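Local structure of probable tagatose 6-phosphate kinase (Sinorhizobium meliloti, 3TXV) at residues I34-L39 against A413-V418; R73-I78 against I89-D94; E202-H207 against G218-V223; E298-L303 against Y359-P364. The protein probably takes part in carbohydrate metabolism, either as a tagatose-6-phosphate kinase or in a role like that of the GatZ/KbaZ subunit of tagatose-1,6-bisphosphate aldolase. All blocks are in the same frame, centred on the assembly; numbering follows the deposited sequence.

Contact 1 of 4, residues I34-L39 against A413-V418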
loop_
_atom_site.group_PDB
_atom_site.type_symbol
_atom_site.label_atom_id
_atom_site.label_comp_id
_atom_site.label_asym_id
_atom_site.label_seq_id
_atom_site.Cartn_x
_atom_site.Cartn_y
_atom_site.Cartn_z
ATOM N N ILE A 34 -7.044 5.061 -5.654
ATOM C CA ILE A 34 -6.779 4.413 -6.917
ATOM C C ILE A 34 -7.004 5.397 -8.095
ATOM O O ILE A 34 -6.089 5.599 -8.919
ATOM C CB ILE A 34 -7.580 3.101 -7.056
ATOM C CG1 ILE A 34 -6.957 2.028 -6.163
ATOM C CG2 ILE A 34 -7.566 2.605 -8.499
ATOM C CD1 ILE A 34 -7.981 1.154 -5.495
ATOM N N GLU A 35 -8.200 6.010 -8.142
ATOM C CA GLU A 35 -8.562 7.038 -9.124
ATOM C C GLU A 35 -7.461 8.068 -9.218
ATOM O O GLU A 35 -7.032 8.426 -10.308
ATOM C CB GLU A 35 -9.872 7.698 -8.707
ATOM C CG GLU A 35 -10.423 8.864 -9.593
ATOM C CD GLU A 35 -11.900 9.167 -9.260
ATOM O OE1 GLU A 35 -12.511 8.413 -8.448
ATOM O OE2 GLU A 35 -12.470 10.128 -9.811
ATOM N N ALA A 36 -6.984 8.522 -8.066
ATOM C CA ALA A 36 -5.932 9.527 -8.008
ATOM C C ALA A 36 -4.581 9.014 -8.501
ATOM O O ALA A 36 -3.836 9.723 -9.176
ATOM C CB ALA A 36 -5.815 10.054 -6.604
ATOM N N ALA A 37 -4.271 7.776 -8.163
ATOM C CA ALA A 37 -3.062 7.146 -8.658
ATOM C C ALA A 37 -3.132 7.031 -10.143
ATOM O O ALA A 37 -2.180 7.344 -10.826
ATOM C CB ALA A 37 -2.845 5.778 -8.030
HETATM N N MSE A 38 -4.254 6.579 -10.657
HETATM C CA MSE A 38 -4.367 6.487 -12.096
HETATM C C MSE A 38 -4.155 7.870 -12.749
HETATM O O MSE A 38 -3.254 8.026 -13.553
HETATM C CB MSE A 38 -5.687 5.832 -12.501
HETATM C CG MSE A 38 -5.713 4.315 -12.364
HETATM SE SE MSE A 38 -7.562 3.888 -12.226
HETATM C CE MSE A 38 -7.655 2.016 -12.679
ATOM N N LEU A 39 -4.931 8.880 -12.348
ATOM C CA LEU A 39 -4.829 10.230 -12.915
ATOM C C LEU A 39 -3.406 10.765 -13.006
ATOM O O LEU A 39 -3.051 11.434 -13.980
ATOM C CB LEU A 39 -5.734 11.229 -12.181
ATOM C CG LEU A 39 -7.260 11.086 -12.409
ATOM C CD1 LEU A 39 -8.071 12.092 -11.612
ATOM C CD2 LEU A 39 -7.661 11.167 -13.892
ATOM N N ALA A 413 -6.699 16.169 -5.069
ATOM C CA ALA A 413 -5.595 17.113 -4.978
ATOM C C ALA A 413 -4.701 16.811 -3.822
ATOM O O ALA A 413 -3.497 16.941 -3.962
ATOM C CB ALA A 413 -6.125 18.516 -4.841
ATOM N N ALA A 414 -5.295 16.421 -2.688
ATOM C CA ALA A 414 -4.523 16.002 -1.505
ATOM C C ALA A 414 -3.722 14.741 -1.825
ATOM O O ALA A 414 -2.493 14.754 -1.714
ATOM C CB ALA A 414 -5.424 15.787 -0.298
ATOM N N VAL A 415 -4.400 13.679 -2.276
ATOM C CA VAL A 415 -3.705 12.449 -2.668
ATOM C C VAL A 415 -2.526 12.729 -3.640
ATOM O O VAL A 415 -1.367 12.332 -3.387
ATOM C CB VAL A 415 -4.682 11.371 -3.242
ATOM C CG1 VAL A 415 -4.042 10.027 -3.210
ATOM C CG2 VAL A 415 -5.949 11.324 -2.422
ATOM N N ASP A 416 -2.846 13.442 -4.726
ATOM C CA ASP A 416 -1.915 13.764 -5.813
ATOM C C ASP A 416 -0.648 14.458 -5.303
ATOM O O ASP A 416 0.431 14.230 -5.810
ATOM C CB ASP A 416 -2.641 14.617 -6.851
ATOM C CG ASP A 416 -1.996 14.557 -8.220
ATOM O OD1 ASP A 416 -2.074 13.493 -8.876
ATOM O OD2 ASP A 416 -1.437 15.575 -8.664
ATOM N N ALA A 417 -0.770 15.274 -4.267
ATOM C CA ALA A 417 0.424 15.901 -3.696
ATOM C C ALA A 417 1.462 14.881 -3.166
ATOM O O ALA A 417 2.667 15.067 -3.334
ATOM C CB ALA A 417 0.052 16.938 -2.644
ATOM N N VAL A 418 0.992 13.798 -2.552
ATOM C CA VAL A 418 1.865 12.706 -2.112
ATOM C C VAL A 418 2.406 12.011 -3.350
ATOM O O VAL A 418 3.617 11.925 -3.538
ATOM C CB VAL A 418 1.104 11.697 -1.234
ATOM C CG1 VAL A 418 2.054 10.696 -0.597
ATOM C CG2 VAL A 418 0.245 12.419 -0.167
#
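A36 presses its methyl group into the flank of V415, and this small hydrophobic meeting is where the two helices come together. Both the branching carbon and one methyl of the valine take part: A36 CB lies 3.8 Å from V415 CB and equally far from V415 CG1. That methyl is swung anti to the backbone N of V415 (chi1 -162°), which puts it alongside A36. Because alanine has no side chain beyond CB, the helices can come close: the CA atoms of A36 and D416 are 6.2 Å apart. No hydrogen bond crosses between the segments at this point, so the inner side is held by packing alone. V415 also touches L292 of helix 290-310, which extends the apolar layer.

The contact thins out on the side where L39 lies, exposed and without close packing against 413-418. D416 OD1 stays 4.2 Å from A36 O, and these two acceptors make no bond. The aspartate has its strong partner in R40, to which OD2 forms a salt bridge, while E35 makes another with K408. Charged pairs at the margin thus join the same two helices that alanine and valine join inside. The arrangement suits a (beta/alpha)8 barrel whose C-terminal helix, 407-424, packs against both the first barrel helix, 31-43, and the last, 290-310.

Contact 2 of 4, residues R73-I78 against I89-D94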
loop_
_atom_site.group_PDB
_atom_site.type_symbol
_atom_site.label_atom_id
_atom_site.label_comp_id
_atom_site.label_asym_id
_atom_site.label_seq_id
_atom_site.Cartn_x
_atom_site.Cartn_y
_atom_site.Cartn_z
ATOM N N ARG A 73 -11.902 -6.217 -11.018
ATOM C CA ARG A 73 -12.985 -5.581 -11.715
ATOM C C ARG A 73 -13.337 -4.293 -10.983
ATOM O O ARG A 73 -13.702 -3.297 -11.604
ATOM C CB ARG A 73 -14.179 -6.536 -11.793
ATOM N N PHE A 74 -13.237 -4.334 -9.659
ATOM C CA PHE A 74 -13.220 -3.137 -8.821
ATOM C C PHE A 74 -12.285 -2.047 -9.387
ATOM O O PHE A 74 -12.731 -0.960 -9.740
ATOM C CB PHE A 74 -12.796 -3.554 -7.405
ATOM C CG PHE A 74 -12.637 -2.409 -6.438
ATOM C CD1 PHE A 74 -13.753 -1.827 -5.841
ATOM C CD2 PHE A 74 -11.367 -1.947 -6.101
ATOM C CE1 PHE A 74 -13.605 -0.783 -4.963
ATOM C CE2 PHE A 74 -11.212 -0.905 -5.220
ATOM C CZ PHE A 74 -12.321 -0.319 -4.640
ATOM N N VAL A 75 -10.994 -2.351 -9.477
ATOM C CA VAL A 75 -10.030 -1.463 -10.115
ATOM C C VAL A 75 -10.438 -1.114 -11.580
ATOM O O VAL A 75 -10.284 0.030 -12.034
ATOM C CB VAL A 75 -8.586 -2.056 -10.041
ATOM C CG1 VAL A 75 -7.577 -1.154 -10.712
ATOM C CG2 VAL A 75 -8.148 -2.247 -8.611
ATOM N N GLY A 76 -10.953 -2.076 -12.327
ATOM C CA GLY A 76 -11.384 -1.768 -13.683
ATOM C C GLY A 76 -12.542 -0.762 -13.796
ATOM O O GLY A 76 -12.624 0.025 -14.757
ATOM N N ALA A 77 -13.432 -0.790 -12.808
ATOM C CA ALA A 77 -14.600 0.073 -12.793
ATOM C C ALA A 77 -14.203 1.562 -12.722
ATOM O O ALA A 77 -14.757 2.426 -13.434
ATOM C CB ALA A 77 -15.493 -0.313 -11.630
ATOM N N ILE A 78 -13.231 1.821 -11.851
ATOM C CA ILE A 78 -12.601 3.118 -11.633
ATOM C C ILE A 78 -11.981 3.617 -12.952
ATOM O O ILE A 78 -12.207 4.758 -13.369
ATOM C CB ILE A 78 -11.534 2.967 -10.503
ATOM C CG1 ILE A 78 -12.215 2.605 -9.201
ATOM C CG2 ILE A 78 -10.733 4.204 -10.288
ATOM C CD1 ILE A 78 -11.251 2.221 -8.140
ATOM N N ILE A 89 -2.794 -0.600 -16.493
ATOM C CA ILE A 89 -2.935 -0.969 -15.120
ATOM C C ILE A 89 -2.168 -2.200 -14.822
ATOM O O ILE A 89 -2.373 -3.219 -15.431
ATOM C CB ILE A 89 -4.318 -1.399 -14.839
ATOM C CG1 ILE A 89 -5.314 -0.397 -15.370
ATOM C CG2 ILE A 89 -4.494 -1.574 -13.372
ATOM C CD1 ILE A 89 -6.701 -0.745 -15.059
ATOM N N LEU A 90 -1.318 -2.121 -13.827
ATOM C CA LEU A 90 -0.517 -3.263 -13.443
ATOM C C LEU A 90 -0.920 -3.769 -12.075
ATOM O O LEU A 90 -0.919 -3.039 -11.131
ATOM C CB LEU A 90 0.932 -2.854 -13.404
ATOM C CG LEU A 90 1.797 -3.132 -14.603
ATOM C CD1 LEU A 90 0.988 -3.175 -15.817
ATOM C CD2 LEU A 90 2.769 -2.070 -14.696
ATOM N N LEU A 91 -1.237 -5.036 -11.951
ATOM C CA LEU A 91 -1.746 -5.513 -10.665
ATOM C C LEU A 91 -0.757 -6.348 -9.871
ATOM O O LEU A 91 -0.341 -7.403 -10.316
ATOM C CB LEU A 91 -3.027 -6.304 -10.853
ATOM C CG LEU A 91 -4.284 -5.512 -11.173
ATOM C CD1 LEU A 91 -5.390 -6.467 -11.519
ATOM C CD2 LEU A 91 -4.704 -4.670 -9.991
ATOM N N GLY A 92 -0.388 -5.869 -8.687
ATOM C CA GLY A 92 0.474 -6.614 -7.773
ATOM C C GLY A 92 -0.249 -7.412 -6.689
ATOM O O GLY A 92 -1.435 -7.192 -6.409
ATOM N N GLY A 93 0.475 -8.364 -6.101
ATOM C CA GLY A 93 0.020 -9.142 -4.958
ATOM C C GLY A 93 1.137 -9.018 -3.953
ATOM O O GLY A 93 2.319 -9.274 -4.266
ATOM N N ASP A 94 0.778 -8.584 -2.752
ATOM C CA ASP A 94 1.760 -8.271 -1.722
ATOM C C ASP A 94 1.692 -9.248 -0.569
ATOM O O ASP A 94 0.611 -9.605 -0.095
ATOM C CB ASP A 94 1.553 -6.843 -1.209
ATOM C CG ASP A 94 2.538 -6.467 -0.102
ATOM O OD1 ASP A 94 3.675 -6.979 -0.146
ATOM O OD2 ASP A 94 2.187 -5.683 0.804
#
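I89 opens the strand by turning its side chain to V75 of the helix, where I89 CG2 meets V75 CG1 at 4.1 Å. The two side chains slide past one another in opposite directions, so they touch along their flanks. The next residue, L90, points the other way and packs on L49 of the neighbouring strand, while its backbone bonds to V48 and I50. L91 returns to the helix side: its CD2 comes to 4.4 Å from CG2 of V75, a looser approach. The valine therefore serves both strand residues, one branch to each; with CG1 anti to its backbone N (chi1 179°), the fork opens over the strand. A beta-branched residue is apt, its two methyls spanning two positions on one strand face.

G92 and G93 carry the strand away from the helix. D94 ends the segment in a polar setting, OD1 in a salt bridge to K287 and hydrogen-bonded to H129. The contact belongs to the beta-alpha-beta unit of strand 48-53, helix 68-81 and strand 89-96: V75 also packs on I50 of strand 48-53 and on M38 of helix 31-43, and L91 bonds through its backbone to T126 and K127 on the other flank.

Contact 3 of 4, residues E202-H207 against G218-V223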
loop_
_atom_site.group_PDB
_atom_site.type_symbol
_atom_site.label_atom_id
_atom_site.label_comp_id
_atom_site.label_asym_id
_atom_site.label_seq_id
_atom_site.Cartn_x
_atom_site.Cartn_y
_atom_site.Cartn_z
ATOM N N GLU A 202 22.468 -13.897 0.430
ATOM C CA GLU A 202 22.161 -15.249 0.893
ATOM C C GLU A 202 20.736 -15.654 0.596
ATOM O O GLU A 202 20.476 -16.795 0.249
ATOM C CB GLU A 202 22.436 -15.452 2.379
ATOM C CG GLU A 202 23.385 -16.647 2.583
ATOM C CD GLU A 202 22.833 -17.775 3.442
ATOM O OE1 GLU A 202 22.230 -17.509 4.513
ATOM O OE2 GLU A 202 23.038 -18.946 3.042
ATOM N N THR A 203 19.823 -14.706 0.730
ATOM C CA THR A 203 18.420 -14.947 0.520
ATOM C C THR A 203 18.241 -15.392 -0.914
ATOM O O THR A 203 17.559 -16.392 -1.199
ATOM C CB THR A 203 17.612 -13.657 0.796
ATOM O OG1 THR A 203 17.652 -13.361 2.204
ATOM C CG2 THR A 203 16.148 -13.805 0.351
ATOM N N VAL A 204 18.877 -14.662 -1.819
ATOM C CA VAL A 204 18.789 -15.011 -3.221
ATOM C C VAL A 204 19.588 -16.279 -3.545
ATOM O O VAL A 204 19.178 -17.049 -4.405
ATOM C CB VAL A 204 18.997 -13.780 -4.173
ATOM C CG1 VAL A 204 19.818 -12.691 -3.504
ATOM C CG2 VAL A 204 19.539 -14.177 -5.537
ATOM N N ARG A 205 20.687 -16.548 -2.843
ATOM C CA ARG A 205 21.329 -17.838 -3.062
ATOM C C ARG A 205 20.305 -18.925 -2.731
ATOM O O ARG A 205 19.921 -19.700 -3.599
ATOM C CB ARG A 205 22.629 -18.030 -2.263
ATOM C CG ARG A 205 23.241 -19.456 -2.453
ATOM C CD ARG A 205 24.504 -19.702 -1.607
ATOM N NE ARG A 205 24.249 -19.860 -0.161
ATOM C CZ ARG A 205 23.942 -21.010 0.459
ATOM N NH1 ARG A 205 23.835 -22.150 -0.214
ATOM N NH2 ARG A 205 23.728 -21.023 1.770
ATOM N N VAL A 206 19.832 -18.941 -1.490
ATOM C CA VAL A 206 19.007 -20.033 -1.026
ATOM C C VAL A 206 17.703 -20.177 -1.814
ATOM O O VAL A 206 17.221 -21.295 -2.007
ATOM C CB VAL A 206 18.782 -20.011 0.515
ATOM C CG1 VAL A 206 17.660 -19.061 0.899
ATOM C CG2 VAL A 206 18.450 -21.398 1.020
ATOM N N HIS A 207 17.131 -19.077 -2.287
ATOM C CA HIS A 207 15.883 -19.204 -3.058
ATOM C C HIS A 207 16.174 -19.844 -4.410
ATOM O O HIS A 207 15.423 -20.699 -4.895
ATOM C CB HIS A 207 15.189 -17.855 -3.250
ATOM C CG HIS A 207 14.221 -17.499 -2.170
ATOM N ND1 HIS A 207 14.618 -17.084 -0.918
ATOM C CD2 HIS A 207 12.870 -17.462 -2.166
ATOM C CE1 HIS A 207 13.551 -16.812 -0.189
ATOM N NE2 HIS A 207 12.477 -17.030 -0.923
ATOM N N GLY A 218 12.691 -21.585 -14.347
ATOM C CA GLY A 218 12.134 -20.616 -15.250
ATOM C C GLY A 218 11.440 -19.473 -14.551
ATOM O O GLY A 218 11.606 -18.379 -14.993
ATOM N N ALA A 219 10.694 -19.678 -13.477
ATOM C CA ALA A 219 10.139 -18.553 -12.753
ATOM C C ALA A 219 11.243 -17.743 -12.082
ATOM O O ALA A 219 11.190 -16.513 -12.085
ATOM C CB ALA A 219 9.099 -19.009 -11.746
ATOM N N PHE A 220 12.259 -18.414 -11.544
ATOM C CA PHE A 220 13.302 -17.692 -10.823
ATOM C C PHE A 220 14.007 -16.649 -11.660
ATOM O O PHE A 220 14.546 -15.696 -11.114
ATOM C CB PHE A 220 14.349 -18.620 -10.219
ATOM C CG PHE A 220 15.400 -17.893 -9.433
ATOM C CD1 PHE A 220 15.179 -17.552 -8.100
ATOM C CD2 PHE A 220 16.604 -17.520 -10.028
ATOM C CE1 PHE A 220 16.162 -16.856 -7.349
ATOM C CE2 PHE A 220 17.594 -16.811 -9.293
ATOM C CZ PHE A 220 17.366 -16.482 -7.950
ATOM N N SER A 221 14.034 -16.839 -12.975
ATOM C CA SER A 221 14.658 -15.863 -13.860
ATOM C C SER A 221 13.825 -14.579 -13.915
ATOM O O SER A 221 14.360 -13.501 -14.210
ATOM C CB SER A 221 14.862 -16.439 -15.268
ATOM O OG SER A 221 13.644 -16.900 -15.832
ATOM N N ARG A 222 12.529 -14.712 -13.627
ATOM C CA ARG A 222 11.599 -13.598 -13.587
ATOM C C ARG A 222 11.433 -13.063 -12.173
ATOM O O ARG A 222 10.460 -12.345 -11.887
ATOM C CB ARG A 222 10.236 -14.021 -14.131
ATOM C CG ARG A 222 10.193 -14.213 -15.637
ATOM C CD ARG A 222 8.798 -14.516 -16.135
ATOM N NE ARG A 222 8.303 -15.804 -15.641
ATOM C CZ ARG A 222 8.570 -16.980 -16.216
ATOM N NH1 ARG A 222 9.326 -17.045 -17.322
ATOM N NH2 ARG A 222 8.085 -18.100 -15.689
ATOM N N VAL A 223 12.370 -13.408 -11.286
ATOM C CA VAL A 223 12.401 -12.785 -9.974
ATOM C C VAL A 223 13.144 -11.482 -10.132
ATOM O O VAL A 223 14.350 -11.460 -10.428
ATOM C CB VAL A 223 13.088 -13.634 -8.890
ATOM C CG1 VAL A 223 13.352 -12.787 -7.645
ATOM C CG2 VAL A 223 12.239 -14.848 -8.502
#
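F220 points the far end of its ring at V204, with V204 CG2 lying at the ring edge, in its plane, 4.0 Å from F220 CZ. The two side chains cross at about a right angle, and the valine methyl meets the rim. H207 meets the same ring nearly one turn further along the helix: its carbonyl carbon C is 4.2 Å from F220 CE1, in an oblique approach. A long flat residue suits this spot because the backbones stand well apart, the CA atoms of H207 and F220 being 8.3 Å from each other. CG anti to the backbone N (chi1 -178°) sends the ring across that gap.

The imidazole of H207 turns back on its own helix. H207 ND1 donates to T203 O at 3.0 Å, arriving 41° out of the carbonyl plane, while the helix bond from H207 N reaches that oxygen from the opposite face. The ND1 bond should restrict rotation of the imidazole. F211 adds an edge-to-face partner to F220. From F220 a type I turn to V223 leads into strand 223-227. H207 packs on I175 of strand 172-176 and on A149 and A152 of helix 145-161, while R222 pairs with E160 of that helix.

Contact 4 of 4, residues E298-L303 against Y359-P364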
loop_
_atom_site.group_PDB
_atom_site.type_symbol
_atom_site.label_atom_id
_atom_site.label_comp_id
_atom_site.label_asym_id
_atom_site.label_seq_id
_atom_site.Cartn_x
_atom_site.Cartn_y
_atom_site.Cartn_z
ATOM N N GLU A 298 -6.858 13.837 5.802
ATOM C CA GLU A 298 -6.751 15.273 6.107
ATOM C C GLU A 298 -7.706 16.075 5.254
ATOM O O GLU A 298 -8.361 16.956 5.766
ATOM C CB GLU A 298 -5.363 15.839 5.890
ATOM C CG GLU A 298 -4.401 15.456 6.907
ATOM C CD GLU A 298 -3.083 16.149 6.695
ATOM O OE1 GLU A 298 -2.909 16.698 5.569
ATOM O OE2 GLU A 298 -2.241 16.143 7.644
ATOM N N ALA A 299 -7.775 15.764 3.963
ATOM C CA ALA A 299 -8.659 16.487 3.053
ATOM C C ALA A 299 -10.112 16.320 3.496
ATOM O O ALA A 299 -10.863 17.312 3.616
ATOM C CB ALA A 299 -8.472 16.003 1.607
ATOM N N LEU A 300 -10.502 15.074 3.762
ATOM C CA LEU A 300 -11.861 14.831 4.184
ATOM C C LEU A 300 -12.149 15.574 5.492
ATOM O O LEU A 300 -13.201 16.176 5.622
ATOM C CB LEU A 300 -12.173 13.339 4.260
ATOM C CG LEU A 300 -12.317 12.595 2.922
ATOM C CD1 LEU A 300 -12.428 11.133 3.210
ATOM C CD2 LEU A 300 -13.527 13.034 2.083
ATOM N N TYR A 301 -11.192 15.613 6.414
ATOM C CA TYR A 301 -11.404 16.318 7.690
ATOM C C TYR A 301 -11.431 17.837 7.541
ATOM O O TYR A 301 -12.263 18.483 8.153
ATOM C CB TYR A 301 -10.387 15.893 8.763
ATOM C CG TYR A 301 -10.729 14.618 9.530
ATOM C CD1 TYR A 301 -11.686 13.735 9.063
ATOM C CD2 TYR A 301 -10.055 14.295 10.714
ATOM C CE1 TYR A 301 -11.986 12.584 9.737
ATOM C CE2 TYR A 301 -10.352 13.127 11.414
ATOM C CZ TYR A 301 -11.325 12.274 10.918
ATOM O OH TYR A 301 -11.648 11.094 11.595
ATOM N N GLY A 302 -10.528 18.401 6.742
ATOM C CA GLY A 302 -10.693 19.779 6.210
ATOM C C GLY A 302 -12.087 20.073 5.636
ATOM O O GLY A 302 -12.797 21.004 6.080
ATOM N N LEU A 303 -12.506 19.237 4.686
ATOM C CA LEU A 303 -13.848 19.362 4.098
ATOM C C LEU A 303 -14.929 19.217 5.157
ATOM O O LEU A 303 -15.956 19.899 5.122
ATOM C CB LEU A 303 -14.063 18.355 2.971
ATOM C CG LEU A 303 -13.176 18.644 1.772
ATOM C CD1 LEU A 303 -13.279 17.582 0.689
ATOM C CD2 LEU A 303 -13.531 19.976 1.255
ATOM N N TYR A 359 -8.904 1.443 7.733
ATOM C CA TYR A 359 -9.663 0.209 7.694
ATOM C C TYR A 359 -11.152 0.487 7.940
ATOM O O TYR A 359 -12.000 -0.383 7.689
ATOM C CB TYR A 359 -9.079 -0.818 8.678
ATOM C CG TYR A 359 -7.684 -1.232 8.307
ATOM C CD1 TYR A 359 -7.456 -2.286 7.395
ATOM C CD2 TYR A 359 -6.574 -0.556 8.829
ATOM C CE1 TYR A 359 -6.154 -2.667 7.031
ATOM C CE2 TYR A 359 -5.260 -0.933 8.472
ATOM C CZ TYR A 359 -5.068 -1.989 7.581
ATOM O OH TYR A 359 -3.789 -2.328 7.223
ATOM N N TYR A 360 -11.460 1.714 8.379
ATOM C CA TYR A 360 -12.836 2.092 8.726
ATOM C C TYR A 360 -13.559 2.847 7.621
ATOM O O TYR A 360 -14.773 2.951 7.639
ATOM C CB TYR A 360 -12.863 2.860 10.047
ATOM C CG TYR A 360 -12.299 2.029 11.187
ATOM C CD1 TYR A 360 -10.947 1.908 11.356
ATOM C CD2 TYR A 360 -13.137 1.329 12.068
ATOM C CE1 TYR A 360 -10.444 1.133 12.369
ATOM C CE2 TYR A 360 -12.636 0.566 13.096
ATOM C CZ TYR A 360 -11.286 0.472 13.241
ATOM O OH TYR A 360 -10.715 -0.278 14.247
ATOM N N TRP A 361 -12.833 3.342 6.631
ATOM C CA TRP A 361 -13.511 3.933 5.478
ATOM C C TRP A 361 -14.636 3.080 4.807
ATOM O O TRP A 361 -15.553 3.650 4.213
ATOM C CB TRP A 361 -12.507 4.475 4.476
ATOM C CG TRP A 361 -11.642 5.582 5.069
ATOM C CD1 TRP A 361 -10.275 5.635 5.100
ATOM C CD2 TRP A 361 -12.096 6.769 5.725
ATOM N NE1 TRP A 361 -9.859 6.772 5.719
ATOM C CE2 TRP A 361 -10.954 7.492 6.113
ATOM C CE3 TRP A 361 -13.362 7.298 6.014
ATOM C CZ2 TRP A 361 -11.034 8.724 6.777
ATOM C CZ3 TRP A 361 -13.439 8.513 6.690
ATOM C CH2 TRP A 361 -12.288 9.215 7.057
ATOM N N PRO A 362 -14.563 1.726 4.886
ATOM C CA PRO A 362 -15.688 0.865 4.436
ATOM C C PRO A 362 -16.813 0.561 5.438
ATOM O O PRO A 362 -17.846 0.050 5.053
ATOM C CB PRO A 362 -14.991 -0.450 4.049
ATOM C CG PRO A 362 -13.524 -0.063 3.841
ATOM C CD PRO A 362 -13.287 0.981 4.862
ATOM N N HIS A 363 -16.633 0.841 6.710
ATOM C CA HIS A 363 -17.700 0.540 7.624
ATOM C C HIS A 363 -18.912 1.348 7.214
ATOM O O HIS A 363 -18.802 2.553 7.052
ATOM C CB HIS A 363 -17.332 0.883 9.059
ATOM C CG HIS A 363 -18.449 0.635 10.024
ATOM N ND1 HIS A 363 -19.669 1.281 9.933
ATOM C CD2 HIS A 363 -18.547 -0.213 11.074
ATOM C CE1 HIS A 363 -20.465 0.841 10.889
ATOM N NE2 HIS A 363 -19.809 -0.063 11.597
ATOM N N PRO A 364 -20.085 0.695 7.073
ATOM C CA PRO A 364 -21.320 1.366 6.642
ATOM C C PRO A 364 -21.603 2.749 7.263
ATOM O O PRO A 364 -21.957 3.670 6.513
ATOM C CB PRO A 364 -22.430 0.348 7.005
ATOM C CG PRO A 364 -21.755 -0.700 7.824
ATOM C CD PRO A 364 -20.343 -0.734 7.321
#
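W361 pushes the outer corner of its indole between two successive residues of the helix, L300 and Y301. L300 CD1 lies over one face of the indole, offset toward the rim, with W361 CH2 its nearest atom at 4.3 Å. Y301 comes to the same carbon from another direction: its CE1 is 4.3 Å from W361 CH2, near the indole plane and at its edge. One aromatic system thus has aliphatic carbon above it and an aromatic carbon beside it, an economical use of tryptophan, whose long reach spans the 11.1 Å between the CA atoms of L300 and W361.

In the next shell, Y301 is fixed at its far end by a hydrogen bond between its OH and H350 ND1, while T323 of helix 319-329 touches its side chain and L319 touches L300. The type I turn from Y360 to H363, closed by H363 N to Y360 O at 3.0 Å, holds the backbone from which the indole departs with CG anti to the carbonyl carbon (chi1 -62°). Y360 OH bonds in turn to E330 O. H363 then takes the N-cap position of helix 364-376, its ND1 accepting from K365 N, and P364 suits the first turn, where a missing N-H costs no helix bond. The type I turn thus runs into an N-capped helix, its tryptophan packed on helix 290-310 after the last strand of the (beta/alpha)8 barrel.

Overall arrangement
From the N terminus, helix 31-43 supplies the first half of contact 1, which stays open for almost the whole chain until helix 407-424 returns to close it. Contacts 2, 3 and 4 all fall within that span and follow one another in series without crossing. Contact 2 closes a short loop within an early beta-alpha-beta unit, contact 3 closes another short loop, between helix 197-214 and the residues leading into strand 223-227, and contact 4 joins the last barrel helix to the later helical region. Contact 1 touches contact 2 through M38 and I34 against V75 and I78, and contact 4 through A414 against A299. Contact 3 lies across the chain's centre from contacts 1 and 4.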